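PDB 2OBN: DUF1611 domain-containing protein from Anabaena variabilis, which is of unknown function but joins a Rossmann-like domain to a P-loop domain, consistent with binding a nucleotide. Local coordinates for residues Ile12-Thr18 with Ala39-Cys45; Lys97-Gly103 with Asp119-Gln125; Asp161-Lys166 with Val260-Gln265; Lys185-Thr189 with Met218-Tyr222; Leu311-Lys317 with Val335-Ala339. The protein carries 2 engineered substitutions. All blocks are in the same frame, centred on the assembly; numbering follows the deposited sequence.

Contact 1. Residues Ile12-Thr18 with Ala39-Cys45; sequences ILLHEGT and AVIDRNC
I12 and L13 run parallel to V40 and I41 as adjacent strands, with CA atoms 5.0 Å apart in both pairs, and the backbone bonds I12 N to A39 O, I41 N to I12 O and L14 N to I41 O fix the register. On one side L14 CD2 packs against V40 CG1 at 3.7 Å, and L30 of helix 24-32 covers both residues. Strand 10-13, that helix and strand 37-41 form a beta-alpha-beta unit of the Rossmann-like domain, and the two loops that leave the strand ends are joined by D42. Its CG lies anti to the backbone N (chi1 -176°), which turns the carboxylate into the 14-18 loop. D42 OD1 accepts from E16 N at 2.8 Å (N-H...O 165°) and, from the opposite face of the carboxylate, from N44 N, the latter closing an Asx turn. D42 OD2 takes the hydroxyl of T18, OG1 at 2.8 Å, on its anti side. With an alanine in place of D42, E16 N and N44 N would probably lose their shared acceptor and T18 OG1 its partner. Beside this, the R43 guanidinium lies flat on the H15 ring, centres 4.4 Å apart and planes at 24°, while I41 O sits over the opposite face. R43 N donates to H15 ND1 in the ring plane at 3.2 Å, and H15 NE2 is hydrogen-bonded to E95, which together fix the ring's rotation.

Contact 2. Residues Lys97-Gly103 with Asp119-Gln125; sequences KTALQAG and DLNALLQ
L100 is the apolar centre, reaching from helix 92-101 to L120, L123 and L124, which belong to helix 118-121 and the turn after it; the contact lies on the surface of the Rossmann-like domain. Each part of the leucine has its own partner: L100 CB meets L123 CB at 3.7 Å, CD1 comes across L120 at about a right angle, and CD2 reaches L124 CD1 at 3.8 Å. Further out, L123 CD1 lies against the aliphatic part of K97, 3.6 Å from its CB, and L123 CD2 faces the Q101 side chain. At the end of helix 92-101 G103 leaves helical angles with positive phi (82°) in a Schellman motif. The aliphatic chain of Q125 lies against this turn, its CG 4.1 Å from G103 CA. Trimming Q125 to an alanine would probably uncover the turn and open a gap beside G103. At the polar rim K97 NZ and D119 OD2 do not meet directly, at 4.5 Å; a modelled water lies between them, but improbably close to OD2, which leaves the bridge doubtful. A second water joins the backbones, donating to L100 O at 2.7 Å and accepting from Q125 N at 3.0 Å.

Contact 3. Residues Asp161-Lys166 with Val260-Gln265; sequences DMAIGK and VHRAGQ. With PO4 (phosphate ion), chain G.
I164 wedges its side chain between V260 and R262 while its backbone N donates to a phosphate ion. Phosphate O4 accepts from I164 N, G165 N, K166 N and, at 2.8 Å, K166 NZ; G165 N also reaches O3, and M167 N adds a further bond. The K166 chain bends at chi3 and chi4 (-67° and -55°), which curls its ammonium back over the anion. This amide nest before helix 166-179, with a lysine at the helix start, is the P-loop. The ion probably comes from the crystallisation liquor, but it is consistent with the place of a nucleotide phosphate in P-loop NTPases. Around this shell, I164 CD1 rests 3.3 Å from V260 O and CG1 packs on V260 CG1, while CG2 comes within 3.6 Å of R262 NH1. The loop backbone is held by R262 NH2, which donates to an in-plane lone pair of A163 O at 3.3 Å. A type II turn from R262 to Q265 then brings Q265 back: its OE1 accepts from R262 NH1, and its NE2 donates in the amide plane to the anti side of D161 OD2 at 2.8 Å. D161 OD1 in turn takes M162 N from above the carboxylate plane, and OD2 has a second donor in G269 N.

Contact 4. Residues Lys185-Thr189 with Met218-Tyr222; sequences KFLAT and MVMRY
L187 points from its strand at helix 208-222 and meets M218, V219 and Y222 with different atoms. L187 CB lies 3.9 Å from SE of M218, a selenomethionine. CG stands anti to the carbonyl carbon (chi1 -65°), which sends the two methyls into the helix surface. L187 CD1 crosses V219 at about a right angle, 4.1 Å from V219 CG2. L187 CD2 sits between two residues one helical turn apart, at 3.6 Å from Y222 CD2 and 3.9 Å from M218 CG, and L187 and M218 approach tip to tip. Strand 184-187 is the outermost strand on its side of the P-loop domain's parallel sheet within this chain, and the helix lies in the beta-alpha-beta crossover that leads to its neighbour, strand 228-231. The short segments fit that topology: they run almost antiparallel at 163°, with axes 10.2 Å apart at closest approach. Beyond the strand, the M218 chain runs out extended to place SE 3.3 Å from A188 O, and bends only at chi3, bringing CE near T189 CG2. In the other direction K185 covers the Y222 ring. K185 CE makes a CH-pi contact 3.4 Å from the centroid of the Y222 ring, and K185 NZ a cation-pi contact at 4.6 Å, 14° off the ring normal. R221 CG lies over the opposite face, toward the rim.

Contact 5. Residues Leu311-Lys317 with Val335-Ala339; sequences LDEYAAK and VRFGA
L311 to E313, at the start of helix 313-327, face R336, while E313, A316 and K317 of that helix face F337, at the end of the short, weakly bonded helix 334-337. The backbones stand well apart, E313 CA to R336 CA 9.1 Å, so the two side chains of the second segment span the distance. At the start of the long helix D312 is the N-cap, its OD1 accepting from A315 N at 2.6 Å nearly along the C-O axis; at the end of the short one G338 breaks the helix with positive phi (103°). R336 stretches across from a CG anti to its own backbone N (chi1 -169°), extended from CG to NE, and grips L311 O end-on with both NH1 and NH2. R336 NH1 and NH2 are each 3.0 Å from L311 O; both nitrogens come from the same face of the carbonyl plane, and the oxygen lies close to the guanidinium plane. A316 CB covers one face of the guanidinium, 3.5 Å from R336 NH1, which is also bonded to T308. The F337 ring packs beside the arginine chain, with R336 CG over the centre of one face, while the edge points at the long helix: A316 CB lies near the ring plane, and E313 OE2 is 3.9 Å from F337 CE1 with its carboxylate plane only 4° from the ring's. K317 brings CG and CE to the same end, and its NZ makes a long salt bridge to E313. The arginine thus ties the N-capped crossover helix of the beta-alpha-beta unit 301-307 to 331-332, in the P-loop domain, to the helix after it.

How the contacts relate
From the N terminus, contact 1 closes first, joining strand 10-13 to strand 37-41 across one connecting helix. Contact 2 follows in series, about 20 Å away between centres, and joins two helices at the surface of the same Rossmann-like half. The chain then enters the P-loop half. Contact 3 closes a loop of more than ninety residues from the P-loop to the end of strand 256-262, and contact 4 opens and closes within that span, fastening helix 208-222 to the outer strand of the same sheet. Contact 5 comes last, in series, on helices after strand 301-307; it touches contact 3 where A263 CB packs on L311 CD1 at 4.1 Å. No two contacts interlock along the chain.

Contact 1. Residues Ile12-Thr18 with Ala39-Cys45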
# COMPACT_ATOMS: atom_id res chain seq x y z
N ILE B 12 29.62 8.48 -3.20
CA ILE B 12 28.48 7.64 -3.57
C ILE B 12 28.97 6.25 -3.95
O ILE B 12 29.81 6.11 -4.85
CB ILE B 12 27.70 8.23 -4.76
CG1 ILE B 12 27.28 9.66 -4.44
CG2 ILE B 12 26.48 7.34 -5.10
CD1 ILE B 12 26.55 10.30 -5.56
N LEU B 13 28.47 5.23 -3.25
CA LEU B 13 28.80 3.84 -3.57
C LEU B 13 27.98 3.58 -4.83
O LEU B 13 26.76 3.63 -4.78
CB LEU B 13 28.38 2.89 -2.44
CG LEU B 13 28.80 1.42 -2.63
CD1 LEU B 13 30.33 1.28 -2.54
CD2 LEU B 13 28.12 0.50 -1.62
N LEU B 14 28.66 3.32 -5.94
CA LEU B 14 27.96 3.18 -7.21
C LEU B 14 28.56 2.10 -8.12
O LEU B 14 28.53 2.25 -9.34
CB LEU B 14 27.93 4.56 -7.92
CG LEU B 14 26.97 4.91 -9.08
CD1 LEU B 14 25.51 4.55 -8.83
CD2 LEU B 14 27.07 6.40 -9.38
N HIS B 15 29.06 1.01 -7.52
CA HIS B 15 29.66 -0.10 -8.28
C HIS B 15 28.68 -0.71 -9.26
O HIS B 15 27.62 -1.17 -8.86
CB HIS B 15 30.16 -1.25 -7.39
CG HIS B 15 31.29 -0.89 -6.49
ND1 HIS B 15 32.55 -0.58 -6.96
CD2 HIS B 15 31.37 -0.82 -5.14
CE1 HIS B 15 33.34 -0.31 -5.94
NE2 HIS B 15 32.65 -0.45 -4.83
N GLU B 16 29.06 -0.72 -10.55
CA GLU B 16 28.23 -1.25 -11.64
C GLU B 16 26.98 -0.43 -11.99
O GLU B 16 26.28 -0.77 -12.93
CB GLU B 16 27.80 -2.70 -11.38
CG GLU B 16 28.96 -3.64 -11.07
CD GLU B 16 28.52 -5.09 -10.99
OE1 GLU B 16 27.53 -5.40 -10.28
OE2 GLU B 16 29.19 -5.93 -11.64
N GLY B 17 26.72 0.66 -11.26
CA GLY B 17 25.56 1.49 -11.51
C GLY B 17 25.79 2.78 -12.29
O GLY B 17 24.82 3.42 -12.67
N THR B 18 27.04 3.19 -12.52
CA THR B 18 27.26 4.44 -13.24
C THR B 18 26.78 4.33 -14.68
O THR B 18 26.07 5.20 -15.15
CB THR B 18 28.74 4.92 -13.23
OG1 THR B 18 29.26 4.90 -11.89
CG2 THR B 18 28.84 6.35 -13.78
N ALA B 39 33.35 12.23 -4.57
CA ALA B 39 33.74 11.00 -5.27
C ALA B 39 32.55 10.12 -5.60
O ALA B 39 31.54 10.12 -4.89
CB ALA B 39 34.76 10.21 -4.45
N VAL B 40 32.69 9.42 -6.72
CA VAL B 40 31.77 8.40 -7.20
C VAL B 40 32.59 7.12 -7.17
O VAL B 40 33.69 7.07 -7.74
CB VAL B 40 31.29 8.68 -8.63
CG1 VAL B 40 30.62 7.44 -9.23
CG2 VAL B 40 30.33 9.87 -8.65
N ILE B 41 32.08 6.10 -6.48
CA ILE B 41 32.80 4.85 -6.32
C ILE B 41 32.22 3.80 -7.25
O ILE B 41 31.11 3.32 -7.04
CB ILE B 41 32.75 4.39 -4.85
CG1 ILE B 41 33.44 5.42 -3.95
CG2 ILE B 41 33.43 3.02 -4.67
CD1 ILE B 41 33.06 5.30 -2.48
N ASP B 42 32.99 3.45 -8.29
CA ASP B 42 32.58 2.42 -9.24
C ASP B 42 33.83 1.82 -9.91
O ASP B 42 34.49 2.48 -10.71
CB ASP B 42 31.62 3.00 -10.29
CG ASP B 42 31.10 1.95 -11.27
OD1 ASP B 42 31.37 0.75 -11.09
OD2 ASP B 42 30.38 2.34 -12.21
N ARG B 43 34.14 0.58 -9.54
CA ARG B 43 35.30 -0.17 -10.06
C ARG B 43 35.31 -0.38 -11.58
O ARG B 43 36.36 -0.53 -12.17
CB ARG B 43 35.43 -1.52 -9.34
CG ARG B 43 34.20 -2.41 -9.42
CD ARG B 43 34.43 -3.74 -8.72
NE ARG B 43 33.19 -4.51 -8.73
CZ ARG B 43 32.29 -4.59 -7.74
NH1 ARG B 43 32.47 -3.96 -6.57
NH2 ARG B 43 31.21 -5.33 -7.93
N ASN B 44 34.12 -0.40 -12.19
CA ASN B 44 33.98 -0.50 -13.63
C ASN B 44 34.29 0.81 -14.38
O ASN B 44 34.53 0.78 -15.59
CB ASN B 44 32.55 -0.93 -13.98
CG ASN B 44 32.21 -2.34 -13.53
OD1 ASN B 44 32.98 -2.98 -12.82
ND2 ASN B 44 31.06 -2.83 -13.97
N CYS B 45 34.27 1.94 -13.69
CA CYS B 45 34.44 3.26 -14.32
C CYS B 45 35.57 4.14 -13.76
O CYS B 45 35.65 5.32 -14.09
CB CYS B 45 33.10 4.02 -14.20
SG CYS B 45 31.76 3.21 -15.08

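Contact 2. Residues Lys97-Gly103 with Asp119-Gln125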
# COMPACT_ATOMS: atom_id res chain seq x y z
N LYS B 97 31.96 -1.34 5.73
CA LYS B 97 32.86 -1.40 6.89
C LYS B 97 34.07 -0.48 6.77
O LYS B 97 34.48 0.13 7.75
CB LYS B 97 33.31 -2.84 7.14
CG LYS B 97 32.19 -3.76 7.63
CD LYS B 97 32.72 -5.14 7.95
CE LYS B 97 31.66 -6.02 8.56
NZ LYS B 97 32.27 -7.29 9.05
N THR B 98 34.63 -0.39 5.56
CA THR B 98 35.78 0.48 5.29
C THR B 98 35.43 1.95 5.53
O THR B 98 36.24 2.71 6.07
CB THR B 98 36.28 0.30 3.84
OG1 THR B 98 36.60 -1.08 3.61
CG2 THR B 98 37.51 1.16 3.57
N ALA B 99 34.24 2.35 5.11
CA ALA B 99 33.77 3.71 5.35
C ALA B 99 33.62 3.95 6.86
O ALA B 99 34.06 4.99 7.37
CB ALA B 99 32.44 3.95 4.63
N LEU B 100 33.04 2.99 7.56
CA LEU B 100 32.83 3.13 9.00
C LEU B 100 34.12 3.25 9.79
O LEU B 100 34.24 4.11 10.66
CB LEU B 100 31.94 2.00 9.55
CG LEU B 100 30.49 2.02 9.06
CD1 LEU B 100 29.72 0.88 9.68
CD2 LEU B 100 29.79 3.34 9.37
N GLN B 101 35.10 2.39 9.47
CA GLN B 101 36.41 2.46 10.12
C GLN B 101 37.17 3.75 9.80
O GLN B 101 38.05 4.13 10.56
CB GLN B 101 37.29 1.26 9.77
CG GLN B 101 36.83 -0.03 10.43
CD GLN B 101 37.89 -1.11 10.42
OE1 GLN B 101 37.92 -1.98 11.30
NE2 GLN B 101 38.80 -1.04 9.45
N ALA B 102 36.84 4.40 8.68
CA ALA B 102 37.45 5.69 8.32
C ALA B 102 36.78 6.91 9.00
O ALA B 102 37.14 8.04 8.71
CB ALA B 102 37.41 5.86 6.80
N GLY B 103 35.82 6.68 9.90
CA GLY B 103 35.12 7.78 10.59
C GLY B 103 34.00 8.42 9.80
O GLY B 103 33.62 9.56 10.07
N ASP B 119 27.66 -5.73 13.57
CA ASP B 119 28.93 -5.71 12.83
C ASP B 119 29.25 -4.32 12.28
O ASP B 119 30.42 -4.01 12.03
CB ASP B 119 28.92 -6.72 11.68
CG ASP B 119 28.49 -8.12 12.13
OD1 ASP B 119 27.39 -8.26 12.71
OD2 ASP B 119 29.24 -9.08 11.85
N LEU B 120 28.21 -3.51 12.06
CA LEU B 120 28.37 -2.13 11.60
C LEU B 120 28.39 -1.17 12.79
O LEU B 120 29.25 -0.30 12.85
CB LEU B 120 27.27 -1.75 10.60
CG LEU B 120 27.23 -2.56 9.29
CD1 LEU B 120 26.17 -1.97 8.37
CD2 LEU B 120 28.59 -2.58 8.58
N ASN B 121 27.47 -1.34 13.75
CA ASN B 121 27.49 -0.50 14.97
C ASN B 121 28.81 -0.46 15.70
O ASN B 121 29.16 0.57 16.26
CB ASN B 121 26.43 -0.94 15.99
CG ASN B 121 25.08 -0.33 15.71
OD1 ASN B 121 24.98 0.78 15.18
ND2 ASN B 121 24.02 -1.04 16.08
N ALA B 122 29.52 -1.58 15.71
CA ALA B 122 30.81 -1.69 16.39
C ALA B 122 31.87 -0.80 15.75
O ALA B 122 32.73 -0.26 16.45
CB ALA B 122 31.27 -3.13 16.41
N LEU B 123 31.78 -0.63 14.44
CA LEU B 123 32.73 0.18 13.68
C LEU B 123 32.34 1.66 13.58
O LEU B 123 33.16 2.48 13.17
CB LEU B 123 32.87 -0.39 12.27
CG LEU B 123 33.16 -1.88 12.16
CD1 LEU B 123 33.34 -2.26 10.69
CD2 LEU B 123 34.38 -2.29 12.97
N LEU B 124 31.11 1.99 13.96
CA LEU B 124 30.60 3.36 13.91
C LEU B 124 31.24 4.24 14.99
O LEU B 124 31.01 4.06 16.19
CB LEU B 124 29.08 3.35 14.08
CG LEU B 124 28.33 4.66 13.86
CD1 LEU B 124 28.48 5.14 12.41
CD2 LEU B 124 26.87 4.46 14.20
N GLN B 125 32.05 5.20 14.54
CA GLN B 125 32.78 6.09 15.44
C GLN B 125 31.88 7.16 16.05
O GLN B 125 30.88 7.54 15.44
CB GLN B 125 33.92 6.75 14.67
CG GLN B 125 34.94 5.75 14.17
CD GLN B 125 36.14 6.39 13.49
OE1 GLN B 125 36.64 5.87 12.49
NE2 GLN B 125 36.60 7.53 14.01
O HOH W 1 29.92 -8.81 9.52
O HOH W 2 32.23 5.72 11.61

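Contact 3. Residues Asp161-Lys166 with Val260-Gln265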
# COMPACT_ATOMS: atom_id res chain seq x y z
N ASP B 161 4.61 3.70 -16.24
CA ASP B 161 5.55 2.70 -15.73
C ASP B 161 6.38 3.41 -14.65
O ASP B 161 6.17 4.59 -14.35
CB ASP B 161 6.44 2.14 -16.87
CG ASP B 161 7.17 0.83 -16.51
OD1 ASP B 161 7.00 0.28 -15.39
OD2 ASP B 161 7.95 0.34 -17.38
N MSE B 162 7.29 2.66 -14.04
CA MSE B 162 8.21 3.17 -13.04
C MSE B 162 9.53 3.53 -13.69
O MSE B 162 9.86 3.01 -14.77
CB MSE B 162 8.44 2.11 -11.99
CG MSE B 162 7.21 1.95 -11.13
SE MSE B 162 7.19 0.40 -10.05
CE MSE B 162 8.97 0.56 -9.27
N ALA B 163 10.28 4.42 -13.02
CA ALA B 163 11.58 4.88 -13.48
C ALA B 163 11.51 5.50 -14.87
O ALA B 163 12.27 5.11 -15.73
CB ALA B 163 12.61 3.73 -13.46
N ILE B 164 10.59 6.46 -15.06
CA ILE B 164 10.42 7.14 -16.36
C ILE B 164 10.57 8.65 -16.33
O ILE B 164 10.46 9.31 -17.38
CB ILE B 164 9.08 6.77 -17.04
CG1 ILE B 164 7.89 7.15 -16.15
CG2 ILE B 164 9.05 5.26 -17.40
CD1 ILE B 164 6.57 6.93 -16.81
N GLY B 165 10.84 9.21 -15.16
CA GLY B 165 10.98 10.66 -15.02
C GLY B 165 9.91 11.38 -14.22
O GLY B 165 9.79 12.59 -14.33
N LYS B 166 9.11 10.65 -13.45
CA LYS B 166 8.07 11.28 -12.62
C LYS B 166 8.67 12.31 -11.67
O LYS B 166 8.14 13.40 -11.55
CB LYS B 166 7.25 10.25 -11.83
CG LYS B 166 6.38 9.34 -12.71
CD LYS B 166 5.45 8.44 -11.90
CE LYS B 166 6.21 7.38 -11.06
NZ LYS B 166 7.09 6.55 -11.89
N VAL B 260 3.15 11.00 -16.90
CA VAL B 260 4.47 10.86 -17.47
C VAL B 260 4.50 9.55 -18.29
O VAL B 260 3.89 8.55 -17.91
CB VAL B 260 5.57 10.87 -16.38
CG1 VAL B 260 6.98 10.98 -17.01
CG2 VAL B 260 5.33 12.03 -15.41
N HIS B 261 5.19 9.58 -19.43
CA HIS B 261 5.28 8.43 -20.29
C HIS B 261 6.51 8.48 -21.18
O HIS B 261 6.87 9.54 -21.67
CB HIS B 261 4.01 8.35 -21.13
CG HIS B 261 4.05 7.33 -22.22
ND1 HIS B 261 3.99 5.97 -21.99
CD2 HIS B 261 4.10 7.48 -23.56
CE1 HIS B 261 4.01 5.33 -23.14
NE2 HIS B 261 4.09 6.22 -24.11
N ARG B 262 7.17 7.34 -21.35
CA ARG B 262 8.33 7.25 -22.24
C ARG B 262 7.84 6.98 -23.65
O ARG B 262 7.19 5.96 -23.89
CB ARG B 262 9.33 6.18 -21.80
CG ARG B 262 10.49 6.02 -22.78
CD ARG B 262 11.50 4.97 -22.34
NE ARG B 262 12.23 5.38 -21.14
CZ ARG B 262 12.14 4.84 -19.93
NH1 ARG B 262 11.38 3.77 -19.67
NH2 ARG B 262 12.87 5.35 -18.96
N ALA B 263 8.15 7.89 -24.57
CA ALA B 263 7.75 7.77 -25.95
C ALA B 263 8.16 6.42 -26.53
O ALA B 263 9.31 6.00 -26.40
CB ALA B 263 8.36 8.91 -26.78
N GLY B 264 7.18 5.73 -27.13
CA GLY B 264 7.42 4.44 -27.80
C GLY B 264 7.31 3.21 -26.93
O GLY B 264 7.28 2.11 -27.46
N GLN B 265 7.23 3.36 -25.61
CA GLN B 265 7.14 2.18 -24.75
C GLN B 265 5.75 1.58 -24.84
O GLN B 265 4.76 2.29 -24.66
CB GLN B 265 7.49 2.52 -23.31
CG GLN B 265 7.72 1.30 -22.47
CD GLN B 265 8.04 1.64 -21.05
OE1 GLN B 265 8.53 2.73 -20.78
NE2 GLN B 265 7.77 0.72 -20.13
P PO4 G . 10.60 7.94 -11.66
O1 PO4 G . 10.80 6.67 -10.86
O2 PO4 G . 10.31 9.09 -10.71
O3 PO4 G . 11.85 8.30 -12.41
O4 PO4 G . 9.46 7.81 -12.63

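Contact 4. Residues Lys185-Thr189 with Met218-Tyr222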
# COMPACT_ATOMS: atom_id res chain seq x y z
N LYS B 185 6.46 24.30 -3.49
CA LYS B 185 7.16 23.30 -2.71
C LYS B 185 7.11 21.92 -3.36
O LYS B 185 6.05 21.47 -3.80
CB LYS B 185 6.61 23.16 -1.30
CG LYS B 185 7.71 22.65 -0.36
CD LYS B 185 7.24 22.05 0.90
CE LYS B 185 8.42 21.91 1.90
NZ LYS B 185 9.72 21.47 1.33
N PHE B 186 8.27 21.26 -3.41
CA PHE B 186 8.40 19.90 -3.91
C PHE B 186 8.35 18.97 -2.70
O PHE B 186 8.99 19.24 -1.69
CB PHE B 186 9.72 19.74 -4.67
CG PHE B 186 10.08 18.30 -4.95
CD1 PHE B 186 9.50 17.62 -6.01
CD2 PHE B 186 10.98 17.62 -4.13
CE1 PHE B 186 9.80 16.28 -6.25
CE2 PHE B 186 11.29 16.29 -4.37
CZ PHE B 186 10.69 15.62 -5.43
N LEU B 187 7.57 17.87 -2.79
CA LEU B 187 7.43 16.88 -1.71
C LEU B 187 7.90 15.52 -2.15
O LEU B 187 7.39 14.97 -3.12
CB LEU B 187 5.98 16.81 -1.24
CG LEU B 187 5.46 18.09 -0.60
CD1 LEU B 187 3.99 17.93 -0.26
CD2 LEU B 187 6.25 18.43 0.64
N ALA B 188 8.89 14.99 -1.44
CA ALA B 188 9.51 13.72 -1.78
C ALA B 188 8.71 12.55 -1.21
O ALA B 188 8.25 12.62 -0.08
CB ALA B 188 10.95 13.67 -1.25
N THR B 189 8.60 11.49 -2.01
CA THR B 189 7.82 10.31 -1.67
C THR B 189 8.60 8.97 -1.86
O THR B 189 8.00 7.88 -1.76
CB THR B 189 6.57 10.28 -2.52
OG1 THR B 189 6.95 10.23 -3.90
CG2 THR B 189 5.71 11.51 -2.27
N MSE B 218 2.26 14.69 5.34
CA MSE B 218 3.26 15.57 4.72
C MSE B 218 2.58 16.74 4.01
O MSE B 218 3.01 17.88 4.13
CB MSE B 218 4.11 14.77 3.73
CG MSE B 218 5.22 15.57 3.05
SE MSE B 218 6.33 14.45 1.90
CE MSE B 218 4.89 13.72 0.91
N VAL B 219 1.53 16.42 3.27
CA VAL B 219 0.76 17.42 2.52
C VAL B 219 0.09 18.44 3.45
O VAL B 219 0.02 19.63 3.13
CB VAL B 219 -0.27 16.73 1.60
CG1 VAL B 219 -1.29 17.70 1.06
CG2 VAL B 219 0.47 15.96 0.45
N MSE B 220 -0.42 17.99 4.59
CA MSE B 220 -1.02 18.93 5.56
C MSE B 220 0.03 19.80 6.25
O MSE B 220 -0.27 20.90 6.71
CB MSE B 220 -1.84 18.19 6.61
CG MSE B 220 -3.04 17.45 6.08
SE MSE B 220 -4.34 18.63 5.31
CE MSE B 220 -5.00 19.48 6.90
N ARG B 221 1.26 19.31 6.33
CA ARG B 221 2.36 20.01 6.99
C ARG B 221 2.80 21.29 6.26
O ARG B 221 3.17 22.26 6.90
CB ARG B 221 3.54 19.04 7.21
CG ARG B 221 4.80 19.63 7.83
CD ARG B 221 5.54 18.63 8.75
NE ARG B 221 5.57 17.26 8.23
N TYR B 222 2.71 21.30 4.93
CA TYR B 222 3.14 22.45 4.13
C TYR B 222 2.04 23.17 3.35
O TYR B 222 2.22 24.31 2.99
CB TYR B 222 4.23 22.01 3.13
CG TYR B 222 5.40 21.33 3.82
CD1 TYR B 222 6.37 22.09 4.50
CD2 TYR B 222 5.53 19.94 3.80
CE1 TYR B 222 7.44 21.46 5.16
CE2 TYR B 222 6.59 19.31 4.44
CZ TYR B 222 7.54 20.07 5.12
OH TYR B 222 8.58 19.43 5.75

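Contact 5. Residues Leu311-Lys317 with Val335-Ala339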
# COMPACT_ATOMS: atom_id res chain seq x y z
N LEU B 311 15.49 9.73 -28.06
CA LEU B 311 15.25 10.16 -29.44
C LEU B 311 16.07 11.37 -29.84
O LEU B 311 16.54 12.10 -28.98
CB LEU B 311 13.77 10.55 -29.59
CG LEU B 311 12.75 9.45 -29.32
CD1 LEU B 311 11.34 10.01 -29.36
CD2 LEU B 311 12.93 8.30 -30.32
N ASP B 312 16.25 11.57 -31.14
CA ASP B 312 16.89 12.79 -31.65
C ASP B 312 15.85 13.92 -31.49
O ASP B 312 14.66 13.65 -31.26
CB ASP B 312 17.42 12.62 -33.10
CG ASP B 312 16.32 12.38 -34.13
OD1 ASP B 312 15.23 12.98 -34.04
OD2 ASP B 312 16.55 11.60 -35.07
N GLU B 313 16.28 15.17 -31.60
CA GLU B 313 15.38 16.33 -31.37
C GLU B 313 14.18 16.36 -32.30
O GLU B 313 13.07 16.72 -31.90
CB GLU B 313 16.15 17.66 -31.50
CG GLU B 313 15.43 18.86 -30.85
CD GLU B 313 16.18 20.19 -31.00
OE1 GLU B 313 17.05 20.30 -31.89
OE2 GLU B 313 15.89 21.13 -30.23
N TYR B 314 14.42 16.00 -33.56
CA TYR B 314 13.39 15.98 -34.59
C TYR B 314 12.32 14.93 -34.28
O TYR B 314 11.13 15.19 -34.45
CB TYR B 314 14.03 15.69 -35.95
CG TYR B 314 13.12 15.80 -37.15
CD1 TYR B 314 12.35 14.72 -37.56
CD2 TYR B 314 13.06 16.97 -37.90
CE1 TYR B 314 11.53 14.81 -38.67
CE2 TYR B 314 12.25 17.07 -39.02
CZ TYR B 314 11.47 15.98 -39.40
OH TYR B 314 10.66 16.05 -40.52
N ALA B 315 12.77 13.76 -33.84
CA ALA B 315 11.87 12.68 -33.48
C ALA B 315 11.12 13.00 -32.19
O ALA B 315 9.94 12.65 -32.05
CB ALA B 315 12.66 11.37 -33.34
N ALA B 316 11.81 13.66 -31.26
CA ALA B 316 11.22 14.07 -29.97
C ALA B 316 10.04 14.99 -30.21
O ALA B 316 8.99 14.82 -29.61
CB ALA B 316 12.24 14.77 -29.09
N LYS B 317 10.25 15.96 -31.09
CA LYS B 317 9.20 16.91 -31.45
C LYS B 317 8.04 16.21 -32.15
O LYS B 317 6.89 16.50 -31.85
CB LYS B 317 9.78 18.07 -32.27
CG LYS B 317 10.64 19.01 -31.41
CD LYS B 317 11.26 20.12 -32.24
CE LYS B 317 12.10 21.08 -31.39
NZ LYS B 317 12.74 22.14 -32.24
N VAL B 335 12.05 18.16 -19.28
CA VAL B 335 13.48 18.14 -19.02
C VAL B 335 14.18 18.73 -20.24
O VAL B 335 15.03 19.61 -20.13
CB VAL B 335 13.97 16.69 -18.77
CG1 VAL B 335 15.50 16.60 -18.74
CG2 VAL B 335 13.37 16.15 -17.47
N ARG B 336 13.75 18.26 -21.40
CA ARG B 336 14.36 18.64 -22.67
C ARG B 336 14.00 20.02 -23.20
O ARG B 336 14.87 20.73 -23.72
CB ARG B 336 13.99 17.59 -23.71
CG ARG B 336 14.73 17.67 -25.00
CD ARG B 336 14.58 16.35 -25.73
NE ARG B 336 15.57 16.20 -26.78
CZ ARG B 336 15.80 15.09 -27.46
NH1 ARG B 336 15.09 13.98 -27.22
NH2 ARG B 336 16.73 15.08 -28.40
N PHE B 337 12.72 20.39 -23.09
CA PHE B 337 12.24 21.65 -23.66
C PHE B 337 11.67 22.67 -22.67
O PHE B 337 11.28 23.76 -23.08
CB PHE B 337 11.19 21.36 -24.73
CG PHE B 337 11.66 20.44 -25.81
CD1 PHE B 337 12.61 20.86 -26.74
CD2 PHE B 337 11.14 19.15 -25.92
CE1 PHE B 337 13.04 20.01 -27.76
CE2 PHE B 337 11.57 18.29 -26.94
CZ PHE B 337 12.52 18.72 -27.86
N GLY B 338 11.64 22.34 -21.38
CA GLY B 338 11.08 23.24 -20.36
C GLY B 338 9.69 22.82 -19.91
O GLY B 338 8.95 22.17 -20.64
N ALA B 339 9.32 23.23 -18.70
CA ALA B 339 8.05 22.83 -18.11
C ALA B 339 6.88 23.80 -18.28
O ALA B 339 5.76 23.46 -17.87
CB ALA B 339 8.26 22.56 -16.63